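Local coordinates for protein EmGH1 (Erythrobacter marinus, PDB 5Z87) that probably hydrolyses beta-glucosidic bonds as a glycoside hydrolase family 3 enzyme, and may also act on beta-xylosides and alpha-L-arabinofuranosides, at residues 103-108 with 389-394; 169-174 with 394-399; 310-315 with 343-348; 626-631 with 656-661; 633-638 with 649-654. All blocks are in the same frame, centred on the assembly; numbering follows the deposited sequence.

Interaction 1. Residues 103-108 with 389-394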
# COMPACT_ATOMS: atom_id res chain seq x y z
N ASP A 103 -40.45 2.08 24.39
CA ASP A 103 -40.98 1.13 23.42
C ASP A 103 -39.93 0.10 23.01
O ASP A 103 -40.26 -1.06 22.76
CB ASP A 103 -41.51 1.86 22.18
CG ASP A 103 -42.60 2.86 22.52
OD1 ASP A 103 -43.26 2.68 23.56
OD2 ASP A 103 -42.78 3.83 21.76
N ASN A 104 -38.67 0.52 22.91
CA ASN A 104 -37.58 -0.40 22.64
C ASN A 104 -37.55 -1.50 23.69
O ASN A 104 -37.65 -2.69 23.38
CB ASN A 104 -36.26 0.40 22.62
CG ASN A 104 -35.06 -0.36 22.06
OD1 ASN A 104 -34.04 0.27 21.77
ND2 ASN A 104 -35.14 -1.68 21.95
N ALA A 105 -37.47 -1.10 24.96
CA ALA A 105 -37.42 -2.05 26.06
C ALA A 105 -38.63 -2.99 26.05
O ALA A 105 -38.48 -4.20 26.30
CB ALA A 105 -37.34 -1.30 27.38
N ARG A 106 -39.82 -2.47 25.78
CA ARG A 106 -41.00 -3.32 25.79
C ARG A 106 -41.00 -4.28 24.61
O ARG A 106 -41.39 -5.44 24.75
CB ARG A 106 -42.28 -2.48 25.81
CG ARG A 106 -42.57 -1.85 27.18
CD ARG A 106 -43.93 -1.13 27.22
NE ARG A 106 -43.92 0.11 26.45
CZ ARG A 106 -43.66 1.31 26.97
NH1 ARG A 106 -43.39 1.44 28.26
NH2 ARG A 106 -43.66 2.39 26.18
N ALA A 107 -40.54 -3.81 23.44
CA ALA A 107 -40.56 -4.69 22.27
C ALA A 107 -39.56 -5.84 22.43
O ALA A 107 -39.81 -6.94 21.93
CB ALA A 107 -40.28 -3.88 21.00
N VAL A 108 -38.46 -5.61 23.14
CA VAL A 108 -37.51 -6.69 23.38
C VAL A 108 -38.07 -7.68 24.40
O VAL A 108 -37.89 -8.90 24.27
CB VAL A 108 -36.15 -6.12 23.83
CG1 VAL A 108 -35.21 -7.23 24.24
CG2 VAL A 108 -35.52 -5.28 22.73
N PRO A 389 -34.41 -9.72 34.46
CA PRO A 389 -35.40 -9.25 33.49
C PRO A 389 -34.77 -8.90 32.14
O PRO A 389 -33.59 -8.58 32.03
CB PRO A 389 -35.99 -8.00 34.16
CG PRO A 389 -35.75 -8.21 35.61
CD PRO A 389 -34.46 -8.96 35.72
N PHE A 390 -35.60 -8.94 31.10
CA PHE A 390 -35.09 -8.73 29.75
C PHE A 390 -34.67 -7.28 29.51
O PHE A 390 -33.72 -7.03 28.76
CB PHE A 390 -36.13 -9.16 28.72
CG PHE A 390 -36.59 -10.57 28.88
CD1 PHE A 390 -35.68 -11.59 29.10
CD2 PHE A 390 -37.94 -10.88 28.81
CE1 PHE A 390 -36.11 -12.91 29.24
CE2 PHE A 390 -38.38 -12.19 28.94
CZ PHE A 390 -37.46 -13.20 29.16
N ALA A 391 -35.35 -6.33 30.14
CA ALA A 391 -35.18 -4.90 29.90
C ALA A 391 -35.87 -4.15 31.04
O ALA A 391 -36.37 -4.77 31.99
CB ALA A 391 -35.73 -4.51 28.54
N ASP A 392 -35.92 -2.82 30.94
CA ASP A 392 -36.43 -1.96 32.01
C ASP A 392 -36.96 -0.69 31.37
O ASP A 392 -36.25 0.32 31.29
CB ASP A 392 -35.36 -1.64 33.05
CG ASP A 392 -35.94 -0.91 34.28
OD1 ASP A 392 -37.04 -0.34 34.19
OD2 ASP A 392 -35.27 -0.92 35.33
N PRO A 393 -38.21 -0.70 30.93
CA PRO A 393 -38.71 0.44 30.13
C PRO A 393 -38.61 1.78 30.82
O PRO A 393 -38.30 2.79 30.16
CB PRO A 393 -40.16 0.04 29.84
CG PRO A 393 -40.14 -1.47 29.89
CD PRO A 393 -39.16 -1.82 30.96
N ALA A 394 -38.83 1.84 32.13
CA ALA A 394 -38.90 3.15 32.79
C ALA A 394 -37.51 3.72 33.03
O ALA A 394 -37.29 4.92 32.85
CB ALA A 394 -39.68 3.05 34.11
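Ala105, on helix 101-116, meets the turn that leads into helix 393-399, and its methyl is the close-packed point of the contact. Ala105 CB rests on the backbone of Pro393, 3.5 Å from Pro393 CA, and touches the ring at Pro393 CG. Two residues earlier, Ala391 directs its own methyl at the same spot, Ala391 CB lying 3.8 Å from Ala105 CB and 3.6 Å from Ala105 O. Two methyls and a proline ring allow the backbones to come near, Ala105 CA and Pro393 CA being 4.9 Å apart. No hydrogen bond crosses here, so these two segments meet by apolar packing. It sets a helix of the family 3 N-terminal domain, a TIM-barrel-type domain, against the start of a helix that follows much later in the chain. That start is organised by Asp392 at the N-cap position, whose OD1 makes a weak hydrogen bond to Leu395 N, while Pro393 occupies the first turn. Toward solvent the packing thins out. Arg106 lays its aliphatic stem on the proline, with Arg106 CG 3.7 Å from Pro393 CG. A bend at chi3 (-71°) then folds the chain back, bringing the guanidinium past Pro393 CB at 3.9 Å from Arg106 NH1 and round to Asp103 on its own helix. There Arg106 NH2 donates to Asp103 OD1 at 2.7 Å in a salt bridge, meeting the oxygen nearly end-on, with that oxygen tilted 18° from the guanidinium plane. Phe390 turns its ring away from Ala105 and onto Met109, Gln112 and Val116 of helix 101-116.

Interaction 2. Residues 169-174 with 394-399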
# COMPACT_ATOMS: atom_id res chain seq x y z
N ALA A 169 -28.04 1.03 26.76
CA ALA A 169 -28.27 -0.16 25.96
C ALA A 169 -28.94 -1.26 26.79
O ALA A 169 -29.94 -1.85 26.36
CB ALA A 169 -26.95 -0.66 25.36
N ARG A 170 -28.42 -1.53 27.98
CA ARG A 170 -28.94 -2.63 28.79
C ARG A 170 -30.37 -2.33 29.26
O ARG A 170 -31.23 -3.22 29.24
CB ARG A 170 -28.00 -2.89 29.98
CG ARG A 170 -28.26 -4.19 30.72
CD ARG A 170 -28.11 -5.40 29.80
NE ARG A 170 -28.67 -6.63 30.37
CZ ARG A 170 -27.94 -7.56 30.99
NH1 ARG A 170 -28.53 -8.65 31.48
NH2 ARG A 170 -26.64 -7.40 31.11
N SER A 171 -30.64 -1.09 29.63
CA SER A 171 -32.00 -0.72 30.03
C SER A 171 -32.99 -0.90 28.89
O SER A 171 -34.19 -1.09 29.14
CB SER A 171 -32.04 0.72 30.54
OG SER A 171 -31.90 1.63 29.46
N ARG A 172 -32.54 -0.84 27.64
CA ARG A 172 -33.41 -1.04 26.48
C ARG A 172 -33.40 -2.48 25.98
O ARG A 172 -33.97 -2.76 24.92
CB ARG A 172 -33.01 -0.07 25.35
CG ARG A 172 -33.23 1.41 25.70
CD ARG A 172 -32.58 2.37 24.70
NE ARG A 172 -33.28 2.36 23.42
CZ ARG A 172 -33.47 3.43 22.66
NH1 ARG A 172 -32.99 4.62 23.04
NH2 ARG A 172 -34.14 3.32 21.52
N GLY A 173 -32.78 -3.40 26.71
CA GLY A 173 -32.87 -4.80 26.37
C GLY A 173 -31.68 -5.36 25.62
O GLY A 173 -31.68 -6.56 25.32
N SER A 174 -30.68 -4.56 25.32
CA SER A 174 -29.49 -5.05 24.64
C SER A 174 -28.43 -5.43 25.67
O SER A 174 -28.07 -4.62 26.51
CB SER A 174 -28.94 -4.00 23.68
OG SER A 174 -27.69 -4.38 23.15
N ALA A 394 -38.83 1.84 32.13
CA ALA A 394 -38.90 3.15 32.79
C ALA A 394 -37.51 3.72 33.03
O ALA A 394 -37.29 4.92 32.85
CB ALA A 394 -39.68 3.05 34.11
N LEU A 395 -36.56 2.88 33.43
CA LEU A 395 -35.17 3.31 33.51
C LEU A 395 -34.65 3.72 32.14
O LEU A 395 -33.95 4.73 32.02
CB LEU A 395 -34.30 2.20 34.09
CG LEU A 395 -32.81 2.54 34.15
CD1 LEU A 395 -32.59 3.75 35.07
CD2 LEU A 395 -31.97 1.33 34.59
N ALA A 396 -34.98 2.95 31.10
CA ALA A 396 -34.58 3.32 29.75
C ALA A 396 -35.03 4.73 29.40
O ALA A 396 -34.33 5.45 28.68
CB ALA A 396 -35.16 2.32 28.74
N GLY A 397 -36.20 5.15 29.90
CA GLY A 397 -36.67 6.50 29.64
C GLY A 397 -35.93 7.55 30.43
O GLY A 397 -35.70 8.66 29.94
N ARG A 398 -35.52 7.22 31.65
CA ARG A 398 -34.78 8.19 32.45
C ARG A 398 -33.35 8.37 31.95
O ARG A 398 -32.82 9.49 32.01
CB ARG A 398 -34.80 7.76 33.91
CG ARG A 398 -36.20 7.74 34.50
CD ARG A 398 -36.15 7.67 36.02
NE ARG A 398 -35.52 6.45 36.51
CZ ARG A 398 -36.11 5.26 36.52
NH1 ARG A 398 -37.35 5.12 36.06
NH2 ARG A 398 -35.46 4.20 37.00
N LEU A 399 -32.72 7.30 31.45
CA LEU A 399 -31.31 7.37 31.07
C LEU A 399 -31.11 8.06 29.72
O LEU A 399 -30.15 8.82 29.55
CB LEU A 399 -30.71 5.97 31.00
CG LEU A 399 -30.57 5.22 32.31
CD1 LEU A 399 -30.05 3.82 32.03
CD2 LEU A 399 -29.65 5.97 33.26
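With chi1 at 73°, Ser171 holds OG between its backbone N and carbonyl carbon and sets the hydroxyl against helix 393-399, 3.2 Å from Ala396 CA and 3.4 Å from Ala396 CB. Ala396 thus packs into the last turn of helix 155-171, with the CA atoms of Ser171 and Ala396 4.8 Å apart. Two leucines close in beside this point: Leu395 CD2 lies 4.1 Å from Ser171 CB, and Leu399 CD1 reaches to 3.9 Å from Ser171 OG. Arg172 adds its aliphatic stem, Arg172 CG touching Ala396 CB at 3.7 Å, before a bend at chi3 (71°) carries the guanidinium off to Asn104 OD1 and Asp138 O. Just beyond, helix 155-171 closes in a Schellman motif, with Gly173 at C-prime in a positive-phi conformation: Ser174 N bonds to Ala169 O at 3.0 Å and Gly173 N to Arg170 O. The backbone of Ser171 also bonds to Asp392, tying this helix end to the turn before helix 393-399. The Ser171 hydroxyl itself is hydrogen-bonded back to Lys167 O and Glu168 O of its own helix. With its polarity spent there, the serine offers the neighbouring helix little more than a small buried surface, and the contact is essentially van der Waals packing.

Interaction 3. Residues 310-315 with 343-348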
# COMPACT_ATOMS: atom_id res chain seq x y z
N VAL A 310 -16.76 -15.88 19.25
CA VAL A 310 -16.41 -15.22 18.01
C VAL A 310 -17.68 -15.12 17.19
O VAL A 310 -18.31 -16.14 16.86
CB VAL A 310 -15.31 -15.98 17.25
CG1 VAL A 310 -15.17 -15.41 15.85
CG2 VAL A 310 -14.01 -15.91 18.00
N VAL A 311 -18.08 -13.90 16.86
CA VAL A 311 -19.23 -13.67 16.00
C VAL A 311 -18.72 -13.26 14.62
O VAL A 311 -17.70 -12.58 14.50
CB VAL A 311 -20.19 -12.62 16.59
CG1 VAL A 311 -19.45 -11.31 16.90
CG2 VAL A 311 -21.36 -12.38 15.67
N SER A 312 -19.40 -13.74 13.59
CA SER A 312 -19.05 -13.32 12.25
C SER A 312 -19.51 -11.88 12.02
O SER A 312 -20.44 -11.39 12.66
CB SER A 312 -19.71 -14.23 11.21
OG SER A 312 -21.05 -13.81 10.98
N ASP A 313 -18.84 -11.21 11.08
CA ASP A 313 -19.44 -10.02 10.50
C ASP A 313 -20.56 -10.42 9.53
O ASP A 313 -20.70 -11.59 9.15
CB ASP A 313 -18.37 -9.18 9.82
CG ASP A 313 -18.75 -7.70 9.72
OD1 ASP A 313 -19.96 -7.40 9.76
OD2 ASP A 313 -17.84 -6.85 9.62
N TRP A 314 -21.36 -9.43 9.12
CA TRP A 314 -22.63 -9.71 8.47
C TRP A 314 -22.45 -10.58 7.23
O TRP A 314 -21.81 -10.17 6.25
CB TRP A 314 -23.37 -8.42 8.10
CG TRP A 314 -24.67 -8.77 7.44
CD1 TRP A 314 -24.91 -8.85 6.10
CD2 TRP A 314 -25.90 -9.14 8.09
NE1 TRP A 314 -26.21 -9.23 5.87
CE2 TRP A 314 -26.84 -9.41 7.07
CE3 TRP A 314 -26.29 -9.26 9.43
CZ2 TRP A 314 -28.15 -9.80 7.35
CZ3 TRP A 314 -27.59 -9.64 9.70
CH2 TRP A 314 -28.51 -9.91 8.67
N ASP A 315 -23.04 -11.78 7.27
CA ASP A 315 -23.02 -12.78 6.20
C ASP A 315 -21.62 -13.16 5.75
O ASP A 315 -21.44 -13.66 4.64
CB ASP A 315 -23.85 -12.33 4.99
CG ASP A 315 -24.48 -13.50 4.25
OD1 ASP A 315 -24.71 -14.55 4.89
OD2 ASP A 315 -24.75 -13.39 3.04
N ASP A 343 -18.00 -18.91 16.18
CA ASP A 343 -18.98 -19.59 17.03
C ASP A 343 -20.42 -19.26 16.66
O ASP A 343 -21.27 -20.14 16.72
CB ASP A 343 -18.74 -19.23 18.50
CG ASP A 343 -17.36 -19.60 18.97
OD1 ASP A 343 -16.93 -20.75 18.68
OD2 ASP A 343 -16.69 -18.76 19.62
N ILE A 344 -20.71 -18.01 16.30
CA ILE A 344 -22.08 -17.61 16.00
C ILE A 344 -22.08 -16.78 14.72
O ILE A 344 -21.24 -15.89 14.54
CB ILE A 344 -22.73 -16.85 17.18
CG1 ILE A 344 -24.11 -16.34 16.79
CG2 ILE A 344 -21.85 -15.72 17.65
CD1 ILE A 344 -25.00 -16.04 17.99
N GLU A 345 -23.02 -17.08 13.83
CA GLU A 345 -23.08 -16.47 12.52
C GLU A 345 -24.08 -15.32 12.53
O GLU A 345 -25.27 -15.52 12.79
CB GLU A 345 -23.46 -17.50 11.46
CG GLU A 345 -23.75 -16.87 10.13
CD GLU A 345 -24.28 -17.86 9.15
OE1 GLU A 345 -23.83 -17.83 7.98
OE2 GLU A 345 -25.12 -18.69 9.55
N LEU A 346 -23.59 -14.12 12.26
CA LEU A 346 -24.42 -12.95 12.07
C LEU A 346 -24.87 -12.94 10.62
O LEU A 346 -24.09 -12.63 9.71
CB LEU A 346 -23.64 -11.69 12.44
CG LEU A 346 -24.30 -10.37 12.10
CD1 LEU A 346 -25.57 -10.18 12.92
CD2 LEU A 346 -23.31 -9.24 12.34
N ALA A 347 -26.13 -13.30 10.38
CA ALA A 347 -26.66 -13.41 9.03
C ALA A 347 -28.14 -13.75 9.04
O ALA A 347 -28.63 -14.38 9.98
CB ALA A 347 -25.90 -14.48 8.23
N ASN A 348 -28.86 -13.34 8.00
CA ASN A 348 -30.19 -13.84 7.73
C ASN A 348 -30.07 -15.09 6.88
O ASN A 348 -29.29 -15.13 5.92
CB ASN A 348 -31.04 -12.82 6.98
CG ASN A 348 -31.52 -11.71 7.87
OD1 ASN A 348 -31.47 -11.81 9.10
ND2 ASN A 348 -31.99 -10.64 7.25
O HOH W 1 -22.87 -15.85 6.33
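Leu346 fills the angle between Ser312 and Trp314, where the end of strand 309-311 and the short strand 345-346 lie side by side in the family 3 N-terminal TIM-barrel-type domain, segments 310-315 and 343-348 running 23° apart end to end. Leu346 CG lies 3.5 Å from Trp314 CE3, the two side chains crossing at about a right angle. Val311 and Ile344 continue the apolar centre, pointing the same way with Val311 CB 3.7 Å from Ile344 CG2. Over one face of the indole stands Ala347 CA, a CH-pi contact 4.0 Å from the centroid of the six-membered ring. The Asn348 amide, turned 83° to the indole, meets the ring's rim, its OD1 accepting from Arg67 N. Trp314 and Asp313 belong to the pocket holding a bound dithiothreitol. Backbone bonds run along the seam: Ile344 N and Asp343 N both donate to Val310 O, Ser312 N to Ile344 O, and Asp315 N to Leu346 O at 2.8 Å. Ser312 OG relays one link, accepting from Leu346 N at 2.9 Å while donating to Asp313 O. At one end Asp343 OD2 takes Val310 N on its anti side, and Arg375 and Arg301 form salt bridges to this carboxylate. At the other, Asp315, paired with Arg318, and Glu345, held by Val351 N and Tyr352 N, are bridged by a water that donates to Asp315 OD1 at 2.7 Å and to Glu345 OE1 at 2.8 Å.

Interaction 4. Residues 626-631 with 656-661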
# COMPACT_ATOMS: atom_id res chain seq x y z
N PRO A 626 -4.83 12.06 16.52
CA PRO A 626 -4.46 10.65 16.73
C PRO A 626 -4.02 9.94 15.46
O PRO A 626 -3.82 8.72 15.49
CB PRO A 626 -5.78 10.06 17.25
CG PRO A 626 -6.83 10.82 16.42
CD PRO A 626 -6.27 12.22 16.24
N VAL A 627 -3.91 10.68 14.36
CA VAL A 627 -3.37 10.20 13.09
C VAL A 627 -2.36 11.23 12.60
O VAL A 627 -2.34 12.37 13.06
CB VAL A 627 -4.46 10.00 12.03
CG1 VAL A 627 -5.34 8.81 12.35
CG2 VAL A 627 -5.30 11.29 11.90
N THR A 628 -1.55 10.82 11.64
CA THR A 628 -0.74 11.75 10.87
C THR A 628 -1.59 12.26 9.71
O THR A 628 -2.34 11.50 9.11
CB THR A 628 0.53 11.08 10.33
OG1 THR A 628 1.38 10.76 11.43
CG2 THR A 628 1.29 12.00 9.37
N ILE A 629 -1.50 13.56 9.42
CA ILE A 629 -2.19 14.11 8.25
C ILE A 629 -1.16 14.33 7.15
O ILE A 629 -0.32 15.23 7.26
CB ILE A 629 -2.94 15.41 8.58
CG1 ILE A 629 -3.97 15.18 9.71
CG2 ILE A 629 -3.60 15.93 7.31
CD1 ILE A 629 -5.06 14.17 9.34
N VAL A 630 -1.20 13.51 6.10
CA VAL A 630 -0.26 13.69 4.99
C VAL A 630 -0.72 14.85 4.13
O VAL A 630 -1.88 15.26 4.16
CB VAL A 630 -0.12 12.40 4.15
CG1 VAL A 630 0.39 11.24 5.02
CG2 VAL A 630 -1.45 12.04 3.51
N ARG A 631 0.21 15.40 3.35
CA ARG A 631 -0.14 16.54 2.50
C ARG A 631 -1.08 16.13 1.37
O ARG A 631 -1.98 16.89 1.00
CB ARG A 631 1.13 17.18 1.93
CG ARG A 631 1.76 18.12 2.91
CD ARG A 631 3.16 18.56 2.56
NE ARG A 631 3.75 19.06 3.80
CZ ARG A 631 3.54 20.28 4.28
NH1 ARG A 631 2.80 21.14 3.59
NH2 ARG A 631 4.08 20.64 5.44
N SER A 656 7.43 16.68 1.32
CA SER A 656 7.07 15.34 1.76
C SER A 656 6.92 15.23 3.27
O SER A 656 6.75 14.12 3.79
CB SER A 656 8.12 14.33 1.28
OG SER A 656 8.17 14.31 -0.13
N THR A 657 7.01 16.35 3.99
CA THR A 657 6.68 16.35 5.40
C THR A 657 5.18 16.17 5.57
O THR A 657 4.40 16.46 4.65
CB THR A 657 7.11 17.66 6.06
OG1 THR A 657 6.43 18.75 5.41
CG2 THR A 657 8.63 17.84 5.98
N PRO A 658 4.73 15.69 6.71
CA PRO A 658 3.29 15.66 6.96
C PRO A 658 2.76 17.08 7.05
O PRO A 658 3.49 18.02 7.37
CB PRO A 658 3.17 14.90 8.28
CG PRO A 658 4.54 14.98 8.91
CD PRO A 658 5.50 15.05 7.79
N LEU A 659 1.48 17.23 6.73
CA LEU A 659 0.83 18.52 6.94
C LEU A 659 0.72 18.82 8.43
O LEU A 659 1.08 19.91 8.88
CB LEU A 659 -0.55 18.52 6.27
CG LEU A 659 -1.27 19.87 6.30
CD1 LEU A 659 -0.47 20.97 5.57
CD2 LEU A 659 -2.66 19.76 5.69
N TYR A 660 0.27 17.85 9.22
CA TYR A 660 0.32 17.89 10.67
C TYR A 660 0.81 16.53 11.16
O TYR A 660 0.32 15.49 10.69
CB TYR A 660 -1.05 18.21 11.29
CG TYR A 660 -1.78 19.41 10.70
CD1 TYR A 660 -1.43 20.72 11.05
CD2 TYR A 660 -2.83 19.23 9.82
CE1 TYR A 660 -2.11 21.81 10.52
CE2 TYR A 660 -3.51 20.32 9.27
CZ TYR A 660 -3.15 21.60 9.63
OH TYR A 660 -3.84 22.66 9.10
N PRO A 661 1.75 16.48 12.09
CA PRO A 661 2.24 15.19 12.57
C PRO A 661 1.32 14.59 13.62
O PRO A 661 0.52 15.28 14.25
CB PRO A 661 3.60 15.55 13.19
CG PRO A 661 3.42 16.96 13.66
CD PRO A 661 2.51 17.61 12.65
O HOH W 2 2.95 14.43 3.79
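A classic beta bulge joins the two segments, Leu659 and Tyr660 both facing Ile629 across a single antiparallel bridge. Ile629 N donates to Tyr660 O at 2.9 Å, nearly straight (165°). In return Ile629 O receives two weak bonds, from Tyr660 N at 3.3 Å and from Leu659 N. The extra residue leaves Leu659 CB against Ile629 CG2, while Ile629 CB sits at the edge of the Tyr660 ring, 4.0 Å from Tyr660 CD2. Beside the bridge Thr628 CG2 packs on Pro658 CB at 3.6 Å. The pairing lies in the long irregular connection after helix 607-615, within the family 3 C-terminal domain, and helix 588-593 covers its apolar side: Leu588 and Ala591 touch Leu659, and Ala591 also meets Tyr660, whose hydroxyl bonds to Gln421. At the other end Arg631 extends from CG to NE alongside Thr657, both side chains pointing the same way. Arg631 NE donates to Thr657 O at 2.8 Å; that oxygen lies near the guanidinium plane, yet the N-H comes from above the carbonyl plane. Arg631 NH2 adds weak bonds to Thr657 OG1 and Pro658 O, and Leu659 CD1 covers one guanidinium face, 3.8 Å from Arg631 NH1. A methionine in place of Arg631 would probably leave Thr657 O without its side-chain donor and Thr657 OG1 and Pro658 O without their weak bonds to the guanidinium, freeing the Thr657-Pro658 backbone to shift. A water also donates to Thr657 O at 2.6 Å while accepting from Arg631 N. Asp655, a long and weak ion-pair partner of Arg631, hydrogen-bonds Thr657 OG1.

Interaction 5. Residues 633-638 with 649-654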
# COMPACT_ATOMS: atom_id res chain seq x y z
N VAL A 633 -2.80 12.49 -0.97
CA VAL A 633 -3.06 11.07 -1.01
C VAL A 633 -1.96 10.30 -1.75
O VAL A 633 -1.85 9.08 -1.59
CB VAL A 633 -4.44 10.84 -1.65
CG1 VAL A 633 -4.40 11.15 -3.16
CG2 VAL A 633 -4.92 9.44 -1.40
N GLY A 634 -1.12 10.98 -2.53
CA GLY A 634 -0.03 10.31 -3.22
C GLY A 634 1.17 9.99 -2.35
O GLY A 634 2.07 9.26 -2.79
N GLN A 635 1.19 10.49 -1.12
CA GLN A 635 2.27 10.22 -0.17
C GLN A 635 1.91 9.13 0.84
O GLN A 635 2.68 8.90 1.78
CB GLN A 635 2.65 11.52 0.55
CG GLN A 635 2.78 12.72 -0.40
CD GLN A 635 3.51 13.89 0.20
OE1 GLN A 635 3.63 14.02 1.41
NE2 GLN A 635 4.04 14.75 -0.66
N LEU A 636 0.77 8.45 0.67
CA LEU A 636 0.41 7.39 1.60
C LEU A 636 1.32 6.17 1.40
O LEU A 636 1.68 5.84 0.26
CB LEU A 636 -1.05 6.99 1.41
CG LEU A 636 -2.09 8.04 1.81
CD1 LEU A 636 -3.49 7.55 1.52
CD2 LEU A 636 -1.96 8.39 3.28
N PRO A 637 1.71 5.47 2.47
CA PRO A 637 1.31 5.74 3.86
C PRO A 637 2.17 6.77 4.53
O PRO A 637 3.35 6.91 4.15
CB PRO A 637 1.49 4.38 4.55
CG PRO A 637 2.52 3.71 3.78
CD PRO A 637 2.41 4.19 2.34
N GLY A 638 1.61 7.46 5.53
CA GLY A 638 2.35 8.45 6.27
C GLY A 638 2.33 8.30 7.78
O GLY A 638 2.81 9.20 8.48
N ARG A 649 13.43 8.24 1.70
CA ARG A 649 13.49 9.12 0.54
C ARG A 649 12.18 9.88 0.37
O ARG A 649 11.10 9.38 0.71
CB ARG A 649 13.79 8.33 -0.75
CG ARG A 649 15.08 7.49 -0.71
CD ARG A 649 16.33 8.34 -0.77
NE ARG A 649 16.55 9.10 0.44
CZ ARG A 649 17.59 9.90 0.65
NH1 ARG A 649 17.69 10.57 1.79
NH2 ARG A 649 18.50 10.03 -0.29
N ASN A 650 12.29 11.09 -0.18
CA ASN A 650 11.18 12.02 -0.35
C ASN A 650 10.77 12.11 -1.81
O ASN A 650 11.44 11.61 -2.71
CB ASN A 650 11.56 13.40 0.20
CG ASN A 650 11.87 13.35 1.66
OD1 ASN A 650 11.06 12.88 2.46
ND2 ASN A 650 13.06 13.81 2.04
N TYR A 651 9.62 12.75 -2.04
CA TYR A 651 9.01 12.82 -3.36
C TYR A 651 9.59 13.98 -4.15
O TYR A 651 9.85 15.06 -3.60
CB TYR A 651 7.49 12.96 -3.24
CG TYR A 651 6.82 11.72 -2.68
CD1 TYR A 651 6.64 10.60 -3.47
CD2 TYR A 651 6.39 11.67 -1.36
CE1 TYR A 651 6.03 9.46 -2.97
CE2 TYR A 651 5.79 10.55 -0.84
CZ TYR A 651 5.62 9.44 -1.65
OH TYR A 651 5.02 8.30 -1.13
N VAL A 652 9.82 13.76 -5.44
CA VAL A 652 10.49 14.75 -6.26
C VAL A 652 9.60 15.98 -6.40
O VAL A 652 8.38 15.88 -6.60
CB VAL A 652 10.87 14.15 -7.63
CG1 VAL A 652 9.66 13.91 -8.50
CG2 VAL A 652 11.89 15.05 -8.35
N PHE A 653 10.21 17.16 -6.18
CA PHE A 653 9.56 18.47 -6.34
C PHE A 653 8.31 18.59 -5.50
O PHE A 653 7.35 19.25 -5.91
CB PHE A 653 9.24 18.76 -7.81
CG PHE A 653 10.45 18.70 -8.72
CD1 PHE A 653 11.70 19.08 -8.24
CD2 PHE A 653 10.34 18.25 -10.03
CE1 PHE A 653 12.84 19.02 -9.07
CE2 PHE A 653 11.47 18.19 -10.86
CZ PHE A 653 12.72 18.57 -10.38
N SER A 654 8.29 17.97 -4.32
CA SER A 654 7.10 17.98 -3.48
C SER A 654 7.48 17.89 -2.01
O SER A 654 8.20 16.97 -1.59
CB SER A 654 6.16 16.83 -3.86
OG SER A 654 4.95 16.90 -3.14
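Tyr651 points its ring at the 3-10 turn 633-635 and crosses the side chain of Gln635 obliquely, the amide plane of Gln635 and the ring plane only 20° apart. The Gln635 side chain meets the ring at CD2 and CE2: Tyr651 CE2 lies 3.6 Å from Gln635 CB, and Tyr651 CD2 is 3.9 Å from both Gln635 CG and Gln635 NE2. Gln635 runs alongside because its chain is extended beyond CG (chi2 -164°), so the methylenes pass the ring before the amide continues toward Ser654. There Gln635 NE2 and Ser654 OG stand 3.4 Å apart. At the end of the ring the phenol oxygen reaches the backbone, Tyr651 OH being 3.5 Å from Gln635 CA and 3.5 Å from Gly634 O. The polar ends have partners beyond the two segments. Tyr651 OH is hydrogen-bonded to Gly243 O of the second subunit, Gln635 NE2 to Asp655 O and to Asp553 of the second subunit, which is also the partner of Ser654, and Gly634 O to Arg189 of that subunit. A leucine in place of Tyr651 would probably leave Gly243 O of the second subunit without this hydroxyl partner and open a gap beside the Gln635 methylenes. Behind the ring, the chain from Tyr651 to Ser654 makes a type II beta turn, closed by a weak bond from Ser654 N to Tyr651 O, which brings Ser654 round to the same side as the tyrosine. The turn and the 3-10 segment thus pack together within an extended excursion of the family 3 C-terminal domain, an arrangement that here forms part of the dimer interface.

Interactions 1 and 2 share helix 393-399 and lie side by side, their centres 7 Å apart: the first is a surface contact and the second buried, yet both rest on small side chains without a hydrogen bond across. Interaction 3, nested along the chain inside both loops, is a buried strand-like seam rich in backbone bonds and the one that includes residues of the ligand pocket. Interactions 4 and 5 lie in the C-terminal domain, with 5 nested in the loop closed by 4. Interaction 4, partly buried, combines backbone pairing with arginine bonds, whereas 5, buried, packs an aromatic ring and sends several of its polar groups to the second subunit.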